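PDB 3KEZ: putative sugar binding protein from Bacteroides vulgatus ATCC 8482, which probably binds sugars or other nutrients at the outer membrane, as a calcium-containing member of the SusD family. Local coordinates for residues 194-199 with 227-232; 210-215 with 344-349; 220-225 with 338-343. All blocks are in the same frame, centred on the assembly; numbering follows the deposited sequence.

Helix 212-229 is common to all three contacts. Interaction 1 joins its C-terminal end to the start of helix 195-209, its neighbour in sequence, whereas interactions 2 and 3 join its beginning and its middle to helix 337-350, more than 100 residues further on. Interactions 2 and 3 are buried, with centres about 11 Å apart; interaction 1 is partly buried. Chemistry changes with position: interaction 3 is apolar packing against a tyrosine face, interaction 2 combines close alanine contacts with a water bridge, and interaction 1 pairs indole packing with a weak amide-hydroxyl hydrogen bond beside an N-cap. Interactions 1 and 3 touch, since Glu-227 OE2 lies 2.5 Å from Tyr-341 OH, a probable hydrogen bond.

Interaction 1: 194-199 with 227-232; sequences NRWAAM and EKEGYA
Asn-194 and Tyr-231 reach toward each other from opposite directions, and the amide stands nearly upright to the phenol ring, their planes 87° apart. ND2 of Asn-194 lies 2.9 Å from OH of Tyr-231, but the N-H is badly aimed (120°), so this bond is weak; ND2 has its stronger partner in Asp-187 O. The other end of the amide is committed to its own helix. With CG set between the backbone N and the carbonyl carbon, Asn-194 OD1 accepts from Ala-197 N at 3.2 Å in an almost straight bond (176°), the mark of an N-cap. Beside this cap, Trp-196 brings its five-membered ring to the tyrosine, CD1 meeting Tyr-231 CE1 at 3.9 Å in an oblique approach. The same indole crosses Glu-229 at about a right angle: Trp-196 NE1 is 3.9 Å from Glu-229 CB, while its N-H is given to Gly-186 O. Gly-230 closes helix 212-229 in a Schellman motif, after which the chain turns to deliver Tyr-231. The contact thus sits at one end of the hairpin of helices 195-209 and 212-229, with Trp-196 against Ala-226 and Tyr-231 packed on Leu-256 of strand 255-259.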
loop_
_atom_site.group_PDB
_atom_site.type_symbol
_atom_site.label_atom_id
_atom_site.label_comp_id
_atom_site.label_asym_id
_atom_site.label_seq_id
_atom_site.Cartn_x
_atom_site.Cartn_y
_atom_site.Cartn_z
ATOM N N ASN A 194 2.882 13.497 4.295
ATOM C CA ASN A 194 3.959 14.518 4.287
ATOM C C ASN A 194 5.016 14.266 3.203
ATOM O O ASN A 194 4.871 13.346 2.390
ATOM C CB ASN A 194 4.551 14.775 5.698
ATOM C CG ASN A 194 5.514 13.740 6.121
ATOM O OD1 ASN A 194 5.866 12.890 5.335
ATOM N ND2 ASN A 194 5.995 13.823 7.380
ATOM N N ARG A 195 6.038 15.123 3.126
ATOM C CA ARG A 195 6.984 15.008 2.022
ATOM C C ARG A 195 7.629 13.608 1.920
ATOM O O ARG A 195 7.763 13.030 0.817
ATOM C CB ARG A 195 8.069 16.075 2.110
ATOM C CG ARG A 195 8.938 16.142 0.864
ATOM C CD ARG A 195 9.989 17.245 0.981
ATOM N NE ARG A 195 9.367 18.509 1.333
ATOM C CZ ARG A 195 9.978 19.516 1.955
ATOM N NH1 ARG A 195 11.259 19.423 2.302
ATOM N NH2 ARG A 195 9.298 20.618 2.250
ATOM N N TRP A 196 8.033 13.065 3.058
ATOM C CA TRP A 196 8.786 11.815 3.082
ATOM C C TRP A 196 7.910 10.616 2.708
ATOM O O TRP A 196 8.340 9.732 1.966
ATOM C CB TRP A 196 9.492 11.624 4.434
ATOM C CG TRP A 196 10.012 12.906 4.990
ATOM C CD1 TRP A 196 9.670 13.463 6.178
ATOM C CD2 TRP A 196 10.915 13.838 4.355
ATOM N NE1 TRP A 196 10.320 14.679 6.342
ATOM C CE2 TRP A 196 11.092 14.916 5.240
ATOM C CE3 TRP A 196 11.586 13.857 3.128
ATOM C CZ2 TRP A 196 11.917 16.000 4.947
ATOM C CZ3 TRP A 196 12.391 14.952 2.827
ATOM C CH2 TRP A 196 12.562 15.990 3.739
ATOM N N ALA A 197 6.664 10.601 3.185
ATOM C CA ALA A 197 5.677 9.608 2.723
ATOM C C ALA A 197 5.518 9.681 1.207
ATOM O O ALA A 197 5.631 8.663 0.516
ATOM C CB ALA A 197 4.282 9.834 3.400
ATOM N N ALA A 198 5.288 10.872 0.675
ATOM C CA ALA A 198 5.097 11.003 -0.800
ATOM C C ALA A 198 6.353 10.577 -1.593
ATOM O O ALA A 198 6.228 9.917 -2.606
ATOM C CB ALA A 198 4.651 12.412 -1.215
HETATM N N MSE A 199 7.543 10.915 -1.110
HETATM C CA MSE A 199 8.784 10.491 -1.780
HETATM C C MSE A 199 8.930 8.955 -1.758
HETATM O O MSE A 199 9.381 8.343 -2.720
HETATM C CB MSE A 199 10.006 11.127 -1.154
HETATM C CG MSE A 199 10.199 12.536 -1.423
HETATM SE SE MSE A 199 11.972 13.086 -0.820
HETATM C CE MSE A 199 11.910 14.954 -1.425
ATOM N N GLU A 227 14.835 10.922 8.340
ATOM C CA GLU A 227 15.727 10.756 9.501
ATOM C C GLU A 227 16.202 12.119 10.067
ATOM O O GLU A 227 16.288 12.269 11.283
ATOM C CB GLU A 227 16.855 9.753 9.213
ATOM C CG GLU A 227 16.268 8.314 8.942
ATOM C CD GLU A 227 17.301 7.266 8.661
ATOM O OE1 GLU A 227 18.498 7.633 8.530
ATOM O OE2 GLU A 227 16.924 6.068 8.608
ATOM N N LYS A 228 16.460 13.123 9.223
ATOM C CA LYS A 228 16.731 14.481 9.769
ATOM C C LYS A 228 15.547 14.988 10.594
ATOM O O LYS A 228 15.706 15.728 11.541
ATOM C CB LYS A 228 16.959 15.515 8.671
ATOM C CG LYS A 228 18.294 15.461 7.963
ATOM C CD LYS A 228 18.571 16.726 7.115
ATOM C CE LYS A 228 19.778 16.493 6.183
ATOM N NZ LYS A 228 20.768 17.624 6.199
ATOM N N GLU A 229 14.350 14.614 10.188
ATOM C CA GLU A 229 13.137 15.001 10.893
ATOM C C GLU A 229 12.915 14.199 12.197
ATOM O O GLU A 229 12.080 14.586 13.019
ATOM C CB GLU A 229 11.955 14.900 9.926
ATOM C CG GLU A 229 10.794 15.759 10.265
ATOM C CD GLU A 229 11.148 17.227 10.294
ATOM O OE1 GLU A 229 12.100 17.613 9.581
ATOM O OE2 GLU A 229 10.477 17.982 11.037
ATOM N N GLY A 230 13.682 13.124 12.414
ATOM C CA GLY A 230 13.636 12.339 13.653
ATOM C C GLY A 230 12.934 10.998 13.550
ATOM O O GLY A 230 12.794 10.257 14.537
ATOM N N TYR A 231 12.469 10.662 12.353
ATOM C CA TYR A 231 11.974 9.324 12.121
ATOM C C TYR A 231 13.173 8.373 12.141
ATOM O O TYR A 231 14.286 8.736 11.822
ATOM C CB TYR A 231 11.262 9.233 10.778
ATOM C CG TYR A 231 10.013 10.072 10.575
ATOM C CD1 TYR A 231 10.099 11.363 10.050
ATOM C CD2 TYR A 231 8.738 9.553 10.816
ATOM C CE1 TYR A 231 8.951 12.133 9.793
ATOM C CE2 TYR A 231 7.575 10.319 10.564
ATOM C CZ TYR A 231 7.692 11.595 10.045
ATOM O OH TYR A 231 6.586 12.352 9.789
ATOM N N ALA A 232 12.954 7.147 12.569
ATOM C CA ALA A 232 14.024 6.188 12.606
ATOM C C ALA A 232 13.366 4.831 12.520
ATOM O O ALA A 232 12.244 4.640 13.004
ATOM C CB ALA A 232 14.883 6.357 13.896
#

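Interaction 2: 210-215 with 344-349; sequences GEYNEA and AAEAAV
Tyr-212 lies against Ala-347, their CA atoms 4.9 Å apart, where helix 212-229 begins against helix 337-350 in the mainly helical SusD fold, and its side chain runs across the latter helix toward Glu-346. CB of Tyr-212 begins the path 4.2 Å from the carbonyl O of Ala-347. CG lies anti to the carbonyl carbon (chi1 -63°), which sends the ring past Ala-347 and on to the glutamate. Along the near side of the ring, CD1 of Tyr-212 passes 4.3 Å from CA of Ala-347, an oblique approach. One atom further, CE1 of Tyr-212 has Glu-346 OE2 at its edge, near the ring plane, at 4.3 Å. One face of the ring is covered from within its own segment by the backbone of Gly-210. At the tip, the hydroxyl of Tyr-212 gives its proton to a water 2.9 Å from OH, and that water in turn donates to Glu-346 OE2. Nearer the backbone the packing is close: CB of Ala-347 rests 3.4 Å from the carbonyl O of Tyr-212 and 4.0 Å from CB of Ala-215. Leu-207 of helix 195-209 also packs on Tyr-212 and Ala-215. OE2 of Glu-346 forms a salt bridge with Arg-404 as well, so one buried oxygen receives both a guanidinium and the water. This convergence of donors suggests an ionised carboxylate; no direct hydrogen bond joins the segments, and the small alanine side chains are consistent with the close backbone approach.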
loop_
_atom_site.group_PDB
_atom_site.type_symbol
_atom_site.label_atom_id
_atom_site.label_comp_id
_atom_site.label_asym_id
_atom_site.label_seq_id
_atom_site.Cartn_x
_atom_site.Cartn_y
_atom_site.Cartn_z
ATOM N N GLY A 210 10.026 0.535 -13.706
ATOM C CA GLY A 210 11.387 0.247 -14.158
ATOM C C GLY A 210 12.291 1.448 -14.276
ATOM O O GLY A 210 13.304 1.378 -14.970
ATOM N N GLU A 211 11.935 2.555 -13.622
ATOM C CA GLU A 211 12.784 3.770 -13.617
ATOM C C GLU A 211 13.676 3.764 -12.373
ATOM O O GLU A 211 13.451 4.507 -11.424
ATOM C CB GLU A 211 11.907 5.030 -13.705
ATOM C CG GLU A 211 11.160 5.028 -15.061
ATOM C CD GLU A 211 10.804 6.385 -15.621
ATOM O OE1 GLU A 211 10.422 7.314 -14.877
ATOM O OE2 GLU A 211 10.875 6.501 -16.861
ATOM N N TYR A 212 14.695 2.904 -12.408
ATOM C CA TYR A 212 15.475 2.590 -11.222
ATOM C C TYR A 212 16.327 3.708 -10.708
ATOM O O TYR A 212 16.443 3.852 -9.498
ATOM C CB TYR A 212 16.315 1.351 -11.448
ATOM C CG TYR A 212 15.421 0.192 -11.690
ATOM C CD1 TYR A 212 14.594 -0.290 -10.674
ATOM C CD2 TYR A 212 15.361 -0.416 -12.931
ATOM C CE1 TYR A 212 13.758 -1.326 -10.888
ATOM C CE2 TYR A 212 14.520 -1.478 -13.152
ATOM C CZ TYR A 212 13.727 -1.927 -12.138
ATOM O OH TYR A 212 12.857 -2.951 -12.394
ATOM N N ASN A 213 16.926 4.492 -11.603
ATOM C CA ASN A 213 17.667 5.685 -11.140
ATOM C C ASN A 213 16.810 6.651 -10.343
ATOM O O ASN A 213 17.251 7.197 -9.332
ATOM C CB ASN A 213 18.306 6.428 -12.289
ATOM C CG ASN A 213 19.284 5.581 -13.060
ATOM O OD1 ASN A 213 20.119 4.863 -12.479
ATOM N ND2 ASN A 213 19.216 5.682 -14.376
ATOM N N GLU A 214 15.611 6.915 -10.849
ATOM C CA GLU A 214 14.676 7.824 -10.219
ATOM C C GLU A 214 14.111 7.172 -8.929
ATOM O O GLU A 214 13.950 7.853 -7.901
ATOM C CB GLU A 214 13.542 8.148 -11.211
ATOM C CG GLU A 214 13.995 8.948 -12.449
ATOM C CD GLU A 214 14.547 8.103 -13.628
ATOM O OE1 GLU A 214 14.741 6.849 -13.537
ATOM O OE2 GLU A 214 14.821 8.726 -14.684
ATOM N N ALA A 215 13.815 5.869 -8.973
ATOM C CA ALA A 215 13.426 5.155 -7.760
ATOM C C ALA A 215 14.504 5.358 -6.662
ATOM O O ALA A 215 14.187 5.669 -5.518
ATOM C CB ALA A 215 13.243 3.707 -8.010
ATOM N N ALA A 344 15.257 1.571 -1.933
ATOM C CA ALA A 344 16.626 1.952 -2.262
ATOM C C ALA A 344 17.491 0.732 -2.548
ATOM O O ALA A 344 18.255 0.734 -3.502
ATOM C CB ALA A 344 17.260 2.805 -1.148
ATOM N N ALA A 345 17.289 -0.347 -1.782
ATOM C CA ALA A 345 18.044 -1.582 -1.985
ATOM C C ALA A 345 17.764 -2.194 -3.347
ATOM O O ALA A 345 18.696 -2.530 -4.084
ATOM C CB ALA A 345 17.766 -2.578 -0.884
ATOM N N GLU A 346 16.490 -2.291 -3.689
ATOM C CA GLU A 346 16.076 -2.810 -4.984
ATOM C C GLU A 346 16.627 -1.970 -6.153
ATOM O O GLU A 346 17.249 -2.501 -7.074
ATOM C CB GLU A 346 14.551 -2.937 -5.065
ATOM C CG GLU A 346 14.079 -3.500 -6.397
ATOM C CD GLU A 346 12.550 -3.684 -6.512
ATOM O OE1 GLU A 346 11.840 -3.842 -5.498
ATOM O OE2 GLU A 346 12.060 -3.676 -7.659
ATOM N N ALA A 347 16.460 -0.655 -6.065
ATOM C CA ALA A 347 16.936 0.249 -7.114
ATOM C C ALA A 347 18.469 0.214 -7.233
ATOM O O ALA A 347 18.995 0.326 -8.333
ATOM C CB ALA A 347 16.452 1.681 -6.857
ATOM N N ALA A 348 19.175 0.059 -6.109
ATOM C CA ALA A 348 20.625 -0.106 -6.125
ATOM C C ALA A 348 21.027 -1.377 -6.894
ATOM O O ALA A 348 21.934 -1.334 -7.752
ATOM C CB ALA A 348 21.190 -0.143 -4.702
ATOM N N VAL A 349 20.351 -2.484 -6.607
ATOM C CA VAL A 349 20.632 -3.747 -7.296
ATOM C C VAL A 349 20.406 -3.553 -8.779
ATOM O O VAL A 349 21.262 -3.890 -9.610
ATOM C CB VAL A 349 19.721 -4.878 -6.798
ATOM C CG1 VAL A 349 19.791 -6.113 -7.803
ATOM C CG2 VAL A 349 20.152 -5.291 -5.381
HETATM O O HOH W 1 12.655 -4.471 -9.986
#

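Interaction 3: 220-225 with 338-343; sequences ENAIKG and SEAYLN
Ile-223 has CG1 anti to its carbonyl carbon (chi1 -66°) and CG2 anti to its backbone N, and with chi2 extended its CD1 methyl is carried across to Tyr-341. The CB of Tyr-341 points away from helix 212-229, but its ring comes back to meet the isoleucine at about a right angle. CD1 of Ile-223 sits over one face of the Tyr-341 ring, 4.0 Å from the centroid and 15° off the normal, a CH-pi contact. The other branch follows the ring toward its hydroxyl: CG2 of Ile-223 is 3.7 Å from CE1 and 3.6 Å from OH of Tyr-341. That hydroxyl has its polar partner in Glu-227 OE2, also on helix 212-229. CG1 of Ile-223, which lies near the ring as well, meets Ala-340 CB at 3.7 Å, and Ala-222 CB adds a looser contact with the same methyl at 4.3 Å. The two helices run roughly antiparallel (144° between their directions), with segment axes 8.9 Å apart, and join parts far apart in sequence in the mainly helical SusD fold, which contains TPR-like helix pairs. Replacing Tyr-341 by an alanine would probably leave Ile-223 CD1 without the ring face beneath it and Glu-227 without its hydroxyl partner. Met-199 and Thr-200 of helix 195-209 pack on Ala-222, and Tyr-360 of helix 354-368 touches Ile-223.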
loop_
_atom_site.group_PDB
_atom_site.type_symbol
_atom_site.label_atom_id
_atom_site.label_comp_id
_atom_site.label_asym_id
_atom_site.label_seq_id
_atom_site.Cartn_x
_atom_site.Cartn_y
_atom_site.Cartn_z
ATOM N N GLU A 220 16.408 7.295 -1.452
ATOM C CA GLU A 220 17.525 7.797 -0.684
ATOM C C GLU A 220 17.206 9.154 -0.052
ATOM O O GLU A 220 17.578 9.397 1.079
ATOM C CB GLU A 220 18.816 7.906 -1.526
ATOM C CG GLU A 220 19.403 6.563 -1.865
ATOM C CD GLU A 220 20.889 6.638 -2.304
ATOM O OE1 GLU A 220 21.146 6.882 -3.498
ATOM O OE2 GLU A 220 21.788 6.377 -1.473
ATOM N N ASN A 221 16.548 10.032 -0.792
ATOM C CA ASN A 221 16.189 11.350 -0.261
ATOM C C ASN A 221 15.066 11.252 0.770
ATOM O O ASN A 221 15.067 11.994 1.751
ATOM C CB ASN A 221 15.831 12.312 -1.405
ATOM C CG ASN A 221 17.060 12.714 -2.225
ATOM O OD1 ASN A 221 18.168 12.824 -1.699
ATOM N ND2 ASN A 221 16.855 12.978 -3.485
ATOM N N ALA A 222 14.147 10.307 0.571
ATOM C CA ALA A 222 13.070 10.065 1.547
ATOM C C ALA A 222 13.684 9.698 2.897
ATOM O O ALA A 222 13.245 10.190 3.960
ATOM C CB ALA A 222 12.157 8.960 1.094
ATOM N N ILE A 223 14.691 8.839 2.858
ATOM C CA ILE A 223 15.380 8.388 4.080
ATOM C C ILE A 223 16.120 9.528 4.763
ATOM O O ILE A 223 15.965 9.725 5.968
ATOM C CB ILE A 223 16.372 7.196 3.811
ATOM C CG1 ILE A 223 15.622 5.926 3.381
ATOM C CG2 ILE A 223 17.262 6.905 5.066
ATOM C CD1 ILE A 223 16.510 4.927 2.610
ATOM N N LYS A 224 16.934 10.255 3.996
ATOM C CA LYS A 224 17.769 11.327 4.544
ATOM C C LYS A 224 16.895 12.409 5.194
ATOM O O LYS A 224 17.199 12.890 6.296
ATOM C CB LYS A 224 18.691 11.927 3.462
ATOM C CG LYS A 224 19.340 13.273 3.821
ATOM C CD LYS A 224 20.489 13.633 2.888
ATOM C CE LYS A 224 20.991 15.061 3.145
ATOM N NZ LYS A 224 22.286 15.326 2.452
ATOM N N GLY A 225 15.829 12.787 4.503
ATOM C CA GLY A 225 14.892 13.785 5.018
ATOM C C GLY A 225 14.097 13.340 6.237
ATOM O O GLY A 225 13.990 14.087 7.216
ATOM N N SER A 338 10.886 1.721 6.604
ATOM C CA SER A 338 11.443 0.429 6.196
ATOM C C SER A 338 11.277 0.199 4.691
ATOM O O SER A 338 12.165 -0.355 4.068
ATOM C CB SER A 338 10.803 -0.746 6.980
ATOM O OG SER A 338 11.179 -0.804 8.339
ATOM N N GLU A 339 10.139 0.624 4.113
ATOM C CA GLU A 339 9.931 0.491 2.673
ATOM C C GLU A 339 10.893 1.403 1.883
ATOM O O GLU A 339 11.407 0.966 0.834
ATOM C CB GLU A 339 8.476 0.715 2.207
ATOM C CG GLU A 339 8.293 0.380 0.692
ATOM C CD GLU A 339 7.062 0.960 0.055
ATOM O OE1 GLU A 339 6.194 1.464 0.792
ATOM O OE2 GLU A 339 6.924 0.873 -1.204
ATOM N N ALA A 340 11.151 2.629 2.339
ATOM C CA ALA A 340 12.149 3.442 1.633
ATOM C C ALA A 340 13.471 2.705 1.587
ATOM O O ALA A 340 14.094 2.685 0.529
ATOM C CB ALA A 340 12.320 4.856 2.190
ATOM N N TYR A 341 13.886 2.064 2.684
ATOM C CA TYR A 341 15.145 1.295 2.676
ATOM C C TYR A 341 15.114 0.169 1.626
ATOM O O TYR A 341 16.067 -0.006 0.888
ATOM C CB TYR A 341 15.470 0.713 4.047
ATOM C CG TYR A 341 16.219 1.664 4.934
ATOM C CD1 TYR A 341 15.545 2.684 5.612
ATOM C CD2 TYR A 341 17.578 1.523 5.138
ATOM C CE1 TYR A 341 16.245 3.594 6.403
ATOM C CE2 TYR A 341 18.278 2.389 5.946
ATOM C CZ TYR A 341 17.608 3.434 6.568
ATOM O OH TYR A 341 18.293 4.301 7.383
ATOM N N LEU A 342 14.030 -0.606 1.605
ATOM C CA LEU A 342 13.875 -1.712 0.653
ATOM C C LEU A 342 13.767 -1.244 -0.794
ATOM O O LEU A 342 14.279 -1.917 -1.716
ATOM C CB LEU A 342 12.674 -2.584 1.021
ATOM C CG LEU A 342 12.779 -3.323 2.368
ATOM C CD1 LEU A 342 11.383 -3.574 2.953
ATOM C CD2 LEU A 342 13.636 -4.634 2.172
ATOM N N ASN A 343 13.098 -0.117 -1.014
ATOM C CA ASN A 343 13.080 0.492 -2.347
ATOM C C ASN A 343 14.470 0.922 -2.806
ATOM O O ASN A 343 14.843 0.627 -3.929
ATOM C CB ASN A 343 12.082 1.663 -2.371
ATOM C CG ASN A 343 10.639 1.201 -2.208
ATOM O OD1 ASN A 343 10.348 -0.022 -2.168
ATOM N ND2 ASN A 343 9.711 2.176 -2.121
#